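Local coordinates for peroxisomal catalase (Pichia angusta, PDB 2XQ1), which probably breaks down hydrogen peroxide from peroxisomal oxidases into water and oxygen, using heme, as a homotetrameric catalase, at residues H67-G72 with D249-T254; F102-T107 with E320-A325; R119-F124 with M189-N194. All blocks are in the same frame, centred on the assembly; numbering follows the deposited sequence.

Contact 1 (H67-G72 with D249-T254). With HEM (protoporphyrin IX containing Fe), chain B.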
loop_
_atom_site.group_PDB
_atom_site.type_symbol
_atom_site.label_atom_id
_atom_site.label_comp_id
_atom_site.label_asym_id
_atom_site.label_seq_id
_atom_site.Cartn_x
_atom_site.Cartn_y
_atom_site.Cartn_z
ATOM N N HIS O 67 10.846 13.199 -13.385
ATOM C CA HIS O 67 10.545 12.672 -14.709
ATOM C C HIS O 67 9.117 12.105 -14.840
ATOM O O HIS O 67 8.893 11.128 -15.543
ATOM C CB HIS O 67 11.555 11.602 -15.059
ATOM C CG HIS O 67 12.958 12.091 -15.097
ATOM N ND1 HIS O 67 13.589 12.446 -16.267
ATOM C CD2 HIS O 67 13.861 12.273 -14.107
ATOM C CE1 HIS O 67 14.826 12.816 -15.995
ATOM N NE2 HIS O 67 15.017 12.718 -14.692
ATOM N N ALA O 68 8.148 12.718 -14.168
ATOM C CA ALA O 68 6.783 12.208 -14.154
ATOM C C ALA O 68 6.123 12.244 -15.518
ATOM O O ALA O 68 5.280 11.391 -15.822
ATOM C CB ALA O 68 5.962 12.985 -13.195
ATOM N N LYS O 69 6.489 13.234 -16.333
ATOM C CA LYS O 69 5.823 13.485 -17.621
ATOM C C LYS O 69 6.653 12.936 -18.746
ATOM O O LYS O 69 7.798 13.359 -18.947
ATOM C CB LYS O 69 5.655 14.980 -17.818
ATOM C CG LYS O 69 5.236 15.386 -19.181
ATOM C CD LYS O 69 3.718 15.479 -19.335
ATOM C CE LYS O 69 3.429 15.906 -20.754
ATOM N NZ LYS O 69 2.043 16.256 -20.952
ATOM N N GLY O 70 6.097 11.994 -19.497
ATOM C CA GLY O 70 6.899 11.327 -20.530
ATOM C C GLY O 70 6.194 10.525 -21.619
ATOM O O GLY O 70 4.970 10.334 -21.590
ATOM N N ALA O 71 6.998 10.052 -22.574
ATOM C CA ALA O 71 6.498 9.314 -23.717
ATOM C C ALA O 71 7.482 8.206 -24.068
ATOM O O ALA O 71 8.701 8.399 -23.957
ATOM C CB ALA O 71 6.305 10.239 -24.885
ATOM N N GLY O 72 6.949 7.051 -24.474
ATOM C CA GLY O 72 7.772 5.889 -24.762
ATOM C C GLY O 72 7.459 5.211 -26.083
ATOM O O GLY O 72 6.421 5.450 -26.704
ATOM N N ASP O 249 -0.300 23.332 -26.868
ATOM C CA ASP O 249 -0.243 21.872 -26.830
ATOM C C ASP O 249 0.718 21.376 -25.752
ATOM O O ASP O 249 1.903 21.195 -26.015
ATOM C CB ASP O 249 0.158 21.328 -28.208
ATOM C CG ASP O 249 -0.067 19.837 -28.340
ATOM O OD1 ASP O 249 -0.604 19.230 -27.389
ATOM O OD2 ASP O 249 0.282 19.278 -29.407
ATOM N N PRO O 250 0.215 21.150 -24.528
ATOM C CA PRO O 250 1.081 20.676 -23.448
ATOM C C PRO O 250 1.695 19.325 -23.769
ATOM O O PRO O 250 2.725 18.962 -23.192
ATOM C CB PRO O 250 0.128 20.527 -22.261
ATOM C CG PRO O 250 -1.012 21.349 -22.583
ATOM C CD PRO O 250 -1.162 21.352 -24.067
ATOM N N ASP O 251 1.066 18.590 -24.686
ATOM C CA ASP O 251 1.508 17.243 -25.025
ATOM C C ASP O 251 2.221 17.219 -26.375
ATOM O O ASP O 251 2.246 16.194 -27.056
ATOM C CB ASP O 251 0.323 16.278 -25.012
ATOM C CG ASP O 251 -0.389 16.234 -23.671
ATOM O OD1 ASP O 251 0.275 15.928 -22.667
ATOM O OD2 ASP O 251 -1.623 16.487 -23.615
ATOM N N HIS O 252 2.829 18.342 -26.738
ATOM C CA HIS O 252 3.472 18.491 -28.032
ATOM C C HIS O 252 4.459 17.378 -28.373
ATOM O O HIS O 252 4.366 16.753 -29.434
ATOM C CB HIS O 252 4.184 19.832 -28.127
ATOM C CG HIS O 252 4.877 20.033 -29.431
ATOM N ND1 HIS O 252 4.202 20.421 -30.571
ATOM C CD2 HIS O 252 6.170 19.852 -29.796
ATOM C CE1 HIS O 252 5.056 20.497 -31.579
ATOM N NE2 HIS O 252 6.254 20.155 -31.135
ATOM N N SER O 253 5.407 17.136 -27.479
ATOM C CA SER O 253 6.443 16.152 -27.732
ATOM C C SER O 253 5.913 14.742 -27.794
ATOM O O SER O 253 6.413 13.927 -28.559
ATOM C CB SER O 253 7.544 16.267 -26.681
ATOM O OG SER O 253 8.076 17.588 -26.683
ATOM N N THR O 254 4.904 14.465 -26.984
ATOM C CA THR O 254 4.304 13.155 -26.958
ATOM C C THR O 254 3.652 12.847 -28.291
ATOM O O THR O 254 3.895 11.780 -28.863
ATOM C CB THR O 254 3.284 13.040 -25.827
ATOM O OG1 THR O 254 3.969 13.152 -24.577
ATOM C CG2 THR O 254 2.549 11.683 -25.885
HETATM C CHA HEM B . 14.133 9.092 -12.567
HETATM C CHB HEM B . 16.669 9.384 -8.464
HETATM C CHC HEM B . 20.169 11.635 -10.946
HETATM C CHD HEM B . 18.117 10.272 -15.134
HETATM C C1A HEM B . 14.463 9.017 -11.258
HETATM C C2A HEM B . 13.562 8.605 -10.199
HETATM C C3A HEM B . 14.276 8.694 -9.048
HETATM C C4A HEM B . 15.632 9.158 -9.354
HETATM C CMA HEM B . 13.753 8.344 -7.640
HETATM C CAA HEM B . 12.082 8.124 -10.379
HETATM C CBA HEM B . 12.099 6.707 -10.985
HETATM C CGA HEM B . 10.805 5.921 -10.850
HETATM O O1A HEM B . 9.954 6.348 -10.000
HETATM O O2A HEM B . 10.629 4.865 -11.559
HETATM C C1B HEM B . 17.854 10.045 -8.739
HETATM C C2B HEM B . 18.917 10.401 -7.818
HETATM C C3B HEM B . 19.877 11.017 -8.502
HETATM C C4B HEM B . 19.478 11.074 -9.885
HETATM C CMB HEM B . 18.905 10.108 -6.308
HETATM C CAB HEM B . 21.191 11.587 -7.964
HETATM C CBB HEM B . 21.730 11.094 -6.857
HETATM C C1C HEM B . 19.996 11.355 -12.291
HETATM C C2C HEM B . 20.965 11.500 -13.352
HETATM C C3C HEM B . 20.396 11.119 -14.493
HETATM C C4C HEM B . 19.047 10.726 -14.221
HETATM C CMC HEM B . 22.409 12.018 -13.182
HETATM C CAC HEM B . 21.073 11.080 -15.855
HETATM C CBC HEM B . 22.080 10.197 -15.961
HETATM C C1D HEM B . 16.816 9.873 -14.859
HETATM C C2D HEM B . 15.811 9.476 -15.826
HETATM C C3D HEM B . 14.577 9.110 -15.013
HETATM C C4D HEM B . 14.958 9.313 -13.634
HETATM C CMD HEM B . 15.920 9.410 -17.366
HETATM C CAD HEM B . 13.226 8.636 -15.570
HETATM C CBD HEM B . 13.273 7.183 -16.022
HETATM C CGD HEM B . 11.942 6.861 -16.661
HETATM O O1D HEM B . 11.773 7.313 -17.845
HETATM O O2D HEM B . 11.103 6.189 -15.970
HETATM N NA HEM B . 15.688 9.339 -10.719
HETATM N NB HEM B . 18.252 10.473 -9.984
HETATM N NC HEM B . 18.842 10.890 -12.865
HETATM N ND HEM B . 16.263 9.768 -13.590
HETATM FE FE HEM B . 17.284 10.112 -11.785
#
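Pro-250 turns its backbone O toward the end of Lys-69, to 3.6 Å from NZ. It sits in the type I turn that leads into helix 252-263, where Asp-249 OD1 accepts the backbone N of Asp-251 at 3.2 Å, an Asx turn. The next residue supplies the charge: at Asp-251 the carboxylate forms a salt bridge with Lys-69, OD1 to NZ, the two side chains crossing at about a right angle. The lysine gets there with CG anti to its backbone N (chi1 169°), one bend at chi2 and an extended run to NZ, which also bonds Ser-114 O. Asp-251 OD1 has a second cation, Arg-162 of a neighbouring subunit, so the buried pair sits at a tetramer contact. Lys-69 comes just before strand 70-79 in the antiparallel catalase barrel. Two residues earlier is His-67, the predicted catalytic histidine; HEM C3D lies 3.3 Å above the plane of the His-67 ring, over its centre. Thr-254, in the first turn of the helix, meets the strand: its OG1 is 3.7 Å and its CG2 4.1 Å from Ala-71 CB, while Leu-168 of that same neighbouring subunit packs against the threonine.

Contact 2 (F102-T107 with E320-A325); sequences FTRFST and ETEQIA. With HEM (protoporphyrin IX containing Fe), chain B.
Arg-104 reaches from its strand to the backbone of Thr-321, where NE gives a weak hydrogen bond to O, 3.4 Å long and bent to 130° at the hydrogen. This joins strand 98-107 of the catalase beta-barrel to the end of the short helix 317-322, beside a heme propionate. With CG anti to the backbone N (chi1 177°) and the chain extended to NE, the arginine runs along the propionate: its CD is 3.2 Å from HEM O1D, and that oxygen also lies at the edge of the guanidinium, near its plane. On the other side of the group, Glu-322 OE1 is 4.1 Å from Arg-104 NH2, beyond a salt bridge, with the two planes 86° apart. Two residues earlier on the strand, Phe-102 fills the apolar side. Its ring edge meets Thr-321, CZ to OG1 at 3.6 Å, and Ile-324 CD1 comes obliquely to 3.6 Å from Phe-102 CD1. Ile-324 also brings CG2 to 4.1 Å from Arg-104 CD, touching the aliphatic part of the arginine. Farther out, the stronger partner of Glu-322 is Lys-112, through OE2. The firm bond of Arg-104 is from NH1 to His-67 O, so the side chain links the heme surroundings to the backbone of the predicted active-site histidine. Shortened to an alanine, this position would lose the guanidinium, and His-67 O would probably be left without its NH1 donor and the propionate without the positive charge beside it. The backbone of 322-324 is itself tied to arginines that bind the heme: Glu-322 O accepts from Arg-64 NH1 and Arg-357 NH1, and Ile-324 O accepts from Arg-357 NH2.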
loop_
_atom_site.group_PDB
_atom_site.type_symbol
_atom_site.label_atom_id
_atom_site.label_comp_id
_atom_site.label_asym_id
_atom_site.label_seq_id
_atom_site.Cartn_x
_atom_site.Cartn_y
_atom_site.Cartn_z
ATOM N N PHE O 102 12.968 -0.646 -25.200
ATOM C CA PHE O 102 11.931 0.336 -24.964
ATOM C C PHE O 102 12.578 1.588 -24.453
ATOM O O PHE O 102 13.431 1.548 -23.576
ATOM C CB PHE O 102 10.919 -0.153 -23.956
ATOM C CG PHE O 102 9.714 0.714 -23.866
ATOM C CD1 PHE O 102 9.776 1.955 -23.201
ATOM C CD2 PHE O 102 8.514 0.310 -24.443
ATOM C CE1 PHE O 102 8.664 2.803 -23.106
ATOM C CE2 PHE O 102 7.384 1.136 -24.364
ATOM C CZ PHE O 102 7.458 2.409 -23.676
ATOM N N THR O 103 12.179 2.715 -25.007
ATOM C CA THR O 103 12.731 3.963 -24.562
ATOM C C THR O 103 11.627 4.847 -24.056
ATOM O O THR O 103 10.533 4.870 -24.646
ATOM C CB THR O 103 13.435 4.651 -25.693
ATOM O OG1 THR O 103 14.624 3.922 -25.971
ATOM C CG2 THR O 103 13.798 6.110 -25.327
ATOM N N ARG O 104 11.905 5.551 -22.954
ATOM C CA ARG O 104 10.968 6.533 -22.430
ATOM C C ARG O 104 11.705 7.852 -22.282
ATOM O O ARG O 104 12.791 7.914 -21.684
ATOM C CB ARG O 104 10.324 6.065 -21.115
ATOM C CG ARG O 104 9.373 7.070 -20.469
ATOM C CD ARG O 104 8.872 6.595 -19.059
ATOM N NE ARG O 104 7.630 7.285 -18.697
ATOM C CZ ARG O 104 7.531 8.421 -17.992
ATOM N NH1 ARG O 104 8.602 9.054 -17.470
ATOM N NH2 ARG O 104 6.318 8.922 -17.802
ATOM N N PHE O 105 11.111 8.894 -22.866
ATOM C CA PHE O 105 11.660 10.258 -22.851
ATOM C C PHE O 105 10.848 11.030 -21.882
ATOM O O PHE O 105 9.655 10.739 -21.735
ATOM C CB PHE O 105 11.494 10.942 -24.211
ATOM C CG PHE O 105 12.198 10.247 -25.351
ATOM C CD1 PHE O 105 13.582 10.230 -25.428
ATOM C CD2 PHE O 105 11.486 9.626 -26.345
ATOM C CE1 PHE O 105 14.229 9.605 -26.452
ATOM C CE2 PHE O 105 12.147 9.006 -27.368
ATOM C CZ PHE O 105 13.519 9.003 -27.417
ATOM N N SER O 106 11.453 12.033 -21.256
ATOM C CA SER O 106 10.820 12.729 -20.126
ATOM C C SER O 106 11.401 14.092 -19.912
ATOM O O SER O 106 12.504 14.388 -20.408
ATOM C CB SER O 106 11.056 11.953 -18.828
ATOM O OG SER O 106 12.220 11.108 -18.905
ATOM N N THR O 107 10.656 14.917 -19.175
ATOM C CA THR O 107 11.169 16.167 -18.618
ATOM C C THR O 107 11.491 15.868 -17.174
ATOM O O THR O 107 11.203 14.773 -16.711
ATOM C CB THR O 107 10.132 17.296 -18.658
ATOM O OG1 THR O 107 8.940 16.894 -17.948
ATOM C CG2 THR O 107 9.806 17.679 -20.113
ATOM N N GLU O 320 2.155 0.186 -20.105
ATOM C CA GLU O 320 3.480 0.052 -20.680
ATOM C C GLU O 320 4.355 1.254 -20.437
ATOM O O GLU O 320 5.375 1.138 -19.762
ATOM C CB GLU O 320 3.398 -0.260 -22.165
ATOM C CG GLU O 320 2.781 -1.635 -22.436
ATOM C CD GLU O 320 2.557 -1.903 -23.929
ATOM O OE1 GLU O 320 1.508 -1.459 -24.453
ATOM O OE2 GLU O 320 3.423 -2.562 -24.578
ATOM N N THR O 321 3.976 2.416 -20.969
ATOM C CA THR O 321 4.785 3.628 -20.687
ATOM C C THR O 321 4.779 4.037 -19.206
ATOM O O THR O 321 5.823 4.377 -18.655
ATOM C CB THR O 321 4.404 4.835 -21.554
ATOM O OG1 THR O 321 4.560 4.482 -22.939
ATOM C CG2 THR O 321 5.326 5.980 -21.269
ATOM N N GLU O 322 3.622 3.998 -18.561
ATOM C CA GLU O 322 3.541 4.538 -17.234
ATOM C C GLU O 322 4.241 3.648 -16.210
ATOM O O GLU O 322 4.957 4.180 -15.337
ATOM C CB GLU O 322 2.085 4.791 -16.860
ATOM C CG GLU O 322 1.880 5.487 -15.515
ATOM C CD GLU O 322 2.440 6.942 -15.432
ATOM O OE1 GLU O 322 2.648 7.596 -16.492
ATOM O OE2 GLU O 322 2.672 7.428 -14.285
ATOM N N GLN O 323 4.048 2.320 -16.337
ATOM C CA GLN O 323 4.484 1.325 -15.338
ATOM C C GLN O 323 5.935 0.855 -15.516
ATOM O O GLN O 323 6.472 0.103 -14.697
ATOM C CB GLN O 323 3.544 0.104 -15.316
ATOM C CG GLN O 323 2.222 0.337 -14.630
ATOM C CD GLN O 323 1.380 -0.911 -14.496
ATOM O OE1 GLN O 323 1.431 -1.806 -15.341
ATOM N NE2 GLN O 323 0.568 -0.967 -13.442
ATOM N N ILE O 324 6.575 1.271 -16.597
ATOM C CA ILE O 324 7.901 0.734 -16.867
ATOM C C ILE O 324 8.888 1.283 -15.838
ATOM O O ILE O 324 8.794 2.451 -15.421
ATOM C CB ILE O 324 8.359 1.014 -18.307
ATOM C CG1 ILE O 324 9.693 0.317 -18.592
ATOM C CG2 ILE O 324 8.427 2.509 -18.578
ATOM C CD1 ILE O 324 10.063 0.242 -20.076
ATOM N N ALA O 325 9.815 0.444 -15.407
ATOM C CA ALA O 325 10.711 0.858 -14.350
ATOM C C ALA O 325 12.160 0.654 -14.756
ATOM O O ALA O 325 12.564 -0.473 -15.029
ATOM C CB ALA O 325 10.384 0.103 -13.064
HETATM C CHA HEM B . 14.133 9.092 -12.567
HETATM C CHB HEM B . 16.669 9.384 -8.464
HETATM C CHC HEM B . 20.169 11.635 -10.946
HETATM C CHD HEM B . 18.117 10.272 -15.134
HETATM C C1A HEM B . 14.463 9.017 -11.258
HETATM C C2A HEM B . 13.562 8.605 -10.199
HETATM C C3A HEM B . 14.276 8.694 -9.048
HETATM C C4A HEM B . 15.632 9.158 -9.354
HETATM C CMA HEM B . 13.753 8.344 -7.640
HETATM C CAA HEM B . 12.082 8.124 -10.379
HETATM C CBA HEM B . 12.099 6.707 -10.985
HETATM C CGA HEM B . 10.805 5.921 -10.850
HETATM O O1A HEM B . 9.954 6.348 -10.000
HETATM O O2A HEM B . 10.629 4.865 -11.559
HETATM C C1B HEM B . 17.854 10.045 -8.739
HETATM C C2B HEM B . 18.917 10.401 -7.818
HETATM C C3B HEM B . 19.877 11.017 -8.502
HETATM C C4B HEM B . 19.478 11.074 -9.885
HETATM C CMB HEM B . 18.905 10.108 -6.308
HETATM C CAB HEM B . 21.191 11.587 -7.964
HETATM C CBB HEM B . 21.730 11.094 -6.857
HETATM C C1C HEM B . 19.996 11.355 -12.291
HETATM C C2C HEM B . 20.965 11.500 -13.352
HETATM C C3C HEM B . 20.396 11.119 -14.493
HETATM C C4C HEM B . 19.047 10.726 -14.221
HETATM C CMC HEM B . 22.409 12.018 -13.182
HETATM C CAC HEM B . 21.073 11.080 -15.855
HETATM C CBC HEM B . 22.080 10.197 -15.961
HETATM C C1D HEM B . 16.816 9.873 -14.859
HETATM C C2D HEM B . 15.811 9.476 -15.826
HETATM C C3D HEM B . 14.577 9.110 -15.013
HETATM C C4D HEM B . 14.958 9.313 -13.634
HETATM C CMD HEM B . 15.920 9.410 -17.366
HETATM C CAD HEM B . 13.226 8.636 -15.570
HETATM C CBD HEM B . 13.273 7.183 -16.022
HETATM C CGD HEM B . 11.942 6.861 -16.661
HETATM O O1D HEM B . 11.773 7.313 -17.845
HETATM O O2D HEM B . 11.103 6.189 -15.970
HETATM N NA HEM B . 15.688 9.339 -10.719
HETATM N NB HEM B . 18.252 10.473 -9.984
HETATM N NC HEM B . 18.842 10.890 -12.865
HETATM N ND HEM B . 16.263 9.768 -13.590
HETATM FE FE HEM B . 17.284 10.112 -11.785
#

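Contact 3 (R119-F124 with M189-N194)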
loop_
_atom_site.group_PDB
_atom_site.type_symbol
_atom_site.label_atom_id
_atom_site.label_comp_id
_atom_site.label_asym_id
_atom_site.label_seq_id
_atom_site.Cartn_x
_atom_site.Cartn_y
_atom_site.Cartn_z
ATOM N N ARG O 119 11.069 24.231 -19.938
ATOM C CA ARG O 119 12.521 24.279 -19.802
ATOM C C ARG O 119 12.972 23.255 -18.735
ATOM O O ARG O 119 12.572 23.329 -17.575
ATOM C CB ARG O 119 12.962 25.718 -19.461
ATOM C CG ARG O 119 14.368 25.831 -18.887
ATOM C CD ARG O 119 15.026 27.195 -19.126
ATOM N NE ARG O 119 15.550 27.306 -20.481
ATOM C CZ ARG O 119 15.053 28.136 -21.382
ATOM N NH1 ARG O 119 14.046 28.929 -21.048
ATOM N NH2 ARG O 119 15.565 28.183 -22.604
ATOM N N ASP O 120 13.775 22.283 -19.146
ATOM C CA ASP O 120 14.234 21.210 -18.283
ATOM C C ASP O 120 15.230 20.355 -19.047
ATOM O O ASP O 120 15.244 20.372 -20.273
ATOM C CB ASP O 120 13.060 20.337 -17.873
ATOM C CG ASP O 120 12.722 20.444 -16.379
ATOM O OD1 ASP O 120 13.514 21.029 -15.606
ATOM O OD2 ASP O 120 11.668 19.905 -15.953
ATOM N N PRO O 121 16.082 19.591 -18.331
ATOM C CA PRO O 121 16.822 18.561 -19.045
ATOM C C PRO O 121 15.780 17.632 -19.644
ATOM O O PRO O 121 14.575 17.817 -19.390
ATOM C CB PRO O 121 17.574 17.831 -17.934
ATOM C CG PRO O 121 17.565 18.692 -16.813
ATOM C CD PRO O 121 16.333 19.519 -16.883
ATOM N N ARG O 122 16.202 16.667 -20.456
ATOM C CA ARG O 122 15.257 15.621 -20.877
ATOM C C ARG O 122 15.831 14.272 -20.516
ATOM O O ARG O 122 17.046 14.066 -20.663
ATOM C CB ARG O 122 14.910 15.678 -22.380
ATOM C CG ARG O 122 14.221 16.951 -22.855
ATOM C CD ARG O 122 12.816 17.078 -22.310
ATOM N NE ARG O 122 12.071 18.190 -22.906
ATOM C CZ ARG O 122 12.093 19.447 -22.452
ATOM N NH1 ARG O 122 12.841 19.770 -21.402
ATOM N NH2 ARG O 122 11.361 20.389 -23.047
ATOM N N GLY O 123 14.959 13.379 -20.036
ATOM C CA GLY O 123 15.334 12.013 -19.704
ATOM C C GLY O 123 15.279 11.139 -20.941
ATOM O O GLY O 123 14.452 11.355 -21.817
ATOM N N PHE O 124 16.144 10.132 -20.998
ATOM C CA PHE O 124 16.311 9.295 -22.169
ATOM C C PHE O 124 16.633 7.900 -21.622
ATOM O O PHE O 124 17.786 7.482 -21.533
ATOM C CB PHE O 124 17.471 9.888 -22.992
ATOM C CG PHE O 124 17.570 9.391 -24.413
ATOM C CD1 PHE O 124 17.334 8.066 -24.730
ATOM C CD2 PHE O 124 17.938 10.260 -25.431
ATOM C CE1 PHE O 124 17.441 7.607 -26.049
ATOM C CE2 PHE O 124 18.051 9.820 -26.746
ATOM C CZ PHE O 124 17.804 8.476 -27.057
ATOM N N MET O 189 24.060 26.441 -17.290
ATOM C CA MET O 189 24.306 27.109 -18.551
ATOM C C MET O 189 23.623 26.374 -19.722
ATOM O O MET O 189 23.013 26.995 -20.598
ATOM C CB MET O 189 25.813 27.294 -18.747
ATOM C CG MET O 189 26.397 28.419 -17.865
ATOM S SD MET O 189 28.185 28.638 -18.051
ATOM C CE MET O 189 28.261 29.505 -19.611
ATOM N N TYR O 190 23.711 25.048 -19.719
ATOM C CA TYR O 190 23.034 24.259 -20.726
ATOM C C TYR O 190 21.564 24.569 -20.606
ATOM O O TYR O 190 20.907 24.892 -21.596
ATOM C CB TYR O 190 23.264 22.764 -20.510
ATOM C CG TYR O 190 24.500 22.227 -21.172
ATOM C CD1 TYR O 190 25.762 22.508 -20.648
ATOM C CD2 TYR O 190 24.419 21.422 -22.322
ATOM C CE1 TYR O 190 26.942 22.003 -21.243
ATOM C CE2 TYR O 190 25.590 20.897 -22.938
ATOM C CZ TYR O 190 26.866 21.197 -22.385
ATOM O OH TYR O 190 28.065 20.728 -22.930
ATOM N N LEU O 191 21.055 24.492 -19.382
ATOM C CA LEU O 191 19.633 24.590 -19.143
ATOM C C LEU O 191 19.048 25.892 -19.684
ATOM O O LEU O 191 17.920 25.929 -20.177
ATOM C CB LEU O 191 19.356 24.459 -17.651
ATOM C CG LEU O 191 17.926 24.711 -17.203
ATOM C CD1 LEU O 191 17.043 23.621 -17.713
ATOM C CD2 LEU O 191 17.920 24.742 -15.731
ATOM N N PHE O 192 19.808 26.968 -19.588
ATOM C CA PHE O 192 19.262 28.244 -19.988
ATOM C C PHE O 192 19.688 28.665 -21.382
ATOM O O PHE O 192 19.167 29.622 -21.924
ATOM C CB PHE O 192 19.536 29.315 -18.939
ATOM C CG PHE O 192 18.612 29.238 -17.755
ATOM C CD1 PHE O 192 17.391 29.904 -17.758
ATOM C CD2 PHE O 192 18.947 28.489 -16.631
ATOM C CE1 PHE O 192 16.526 29.824 -16.659
ATOM C CE2 PHE O 192 18.078 28.423 -15.522
ATOM C CZ PHE O 192 16.880 29.088 -15.548
ATOM N N SER O 193 20.618 27.930 -21.972
ATOM C CA SER O 193 20.880 28.088 -23.382
ATOM C C SER O 193 19.645 27.476 -24.028
ATOM O O SER O 193 18.757 26.966 -23.339
ATOM C CB SER O 193 22.138 27.326 -23.787
ATOM O OG SER O 193 21.837 25.939 -23.912
ATOM N N ASN O 194 19.580 27.502 -25.343
ATOM C CA ASN O 194 18.392 27.003 -25.979
ATOM C C ASN O 194 18.271 25.492 -25.887
ATOM O O ASN O 194 17.239 24.930 -26.226
ATOM C CB ASN O 194 18.329 27.487 -27.423
ATOM C CG ASN O 194 17.985 28.951 -27.525
ATOM O OD1 ASN O 194 17.197 29.482 -26.736
ATOM N ND2 ASN O 194 18.565 29.616 -28.510
#
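Leu-191 O takes the NE hydrogen of Arg-119 at 2.8 Å, with 146° at the hydrogen. The carbonyl belongs to the last turn of helix 185-192, and the arginine to the segment that leads into strand 122-130 of the catalase barrel, so the bond fastens helix to barrel. The oxygen sits close to the guanidinium plane, while NE is tilted somewhat out of the carbonyl plane. Beside it Arg-119 NH2 makes a weak bond to Ser-193 O, 3.5 Å away, and one guanidinium edge thus faces two carbonyls where the helix ends. Its remaining nitrogen, NH1, forms a salt bridge with Asp-239. Arg-119 CD stands over one face of the Phe-192 ring in a CH-pi contact, 4.2 Å from the centroid and offset toward the rim, and from there the bend at chi3 (-79°) carries NE to Leu-191 O; the guanidinium and ring planes are only 15° apart. Phe-192 is backed in turn by Trp-175 and by Val-462 of helix 454-466. Leu-191 carries the rest of the contact through one methyl. CD1 is 3.7 Å from both Arg-119 CG and Asp-120 CA, and 4.2 Å from Pro-121 CD. The CB of Asp-120 points away from the helix, and its OD2 accepts from Gly-109 N. Beyond Pro-121 the chain enters the heme pocket, and Gly-123 and Phe-124 touch the cofactor. Arg-122 folds back on its own backbone, NH1 bonding Pro-121 O at 3.3 Å; the oxygen lies in the guanidinium plane, but the nitrogen stands above the carbonyl plane.

In the fold
From the N terminus the chain first lays down 67-72, then 102-107 and 119-124, which lead to or lie on three successive strands of the barrel. The first loop to close is contact 3, when helix 185-192 ends against 119-124. Contact 1 closes next, at the start of helix 252-263, and contact 2 last, where helix 317-322 runs out. Contact 3 is therefore nested inside both other loops, whereas contacts 1 and 2 cross. The sheet binds them side by side: Ala-71 O meets Phe-105 N between contacts 1 and 2, and Ser-106 O meets Gly-123 N between contacts 2 and 3. Three helices are thus joined to neighbouring strands, or to the chain leading into them.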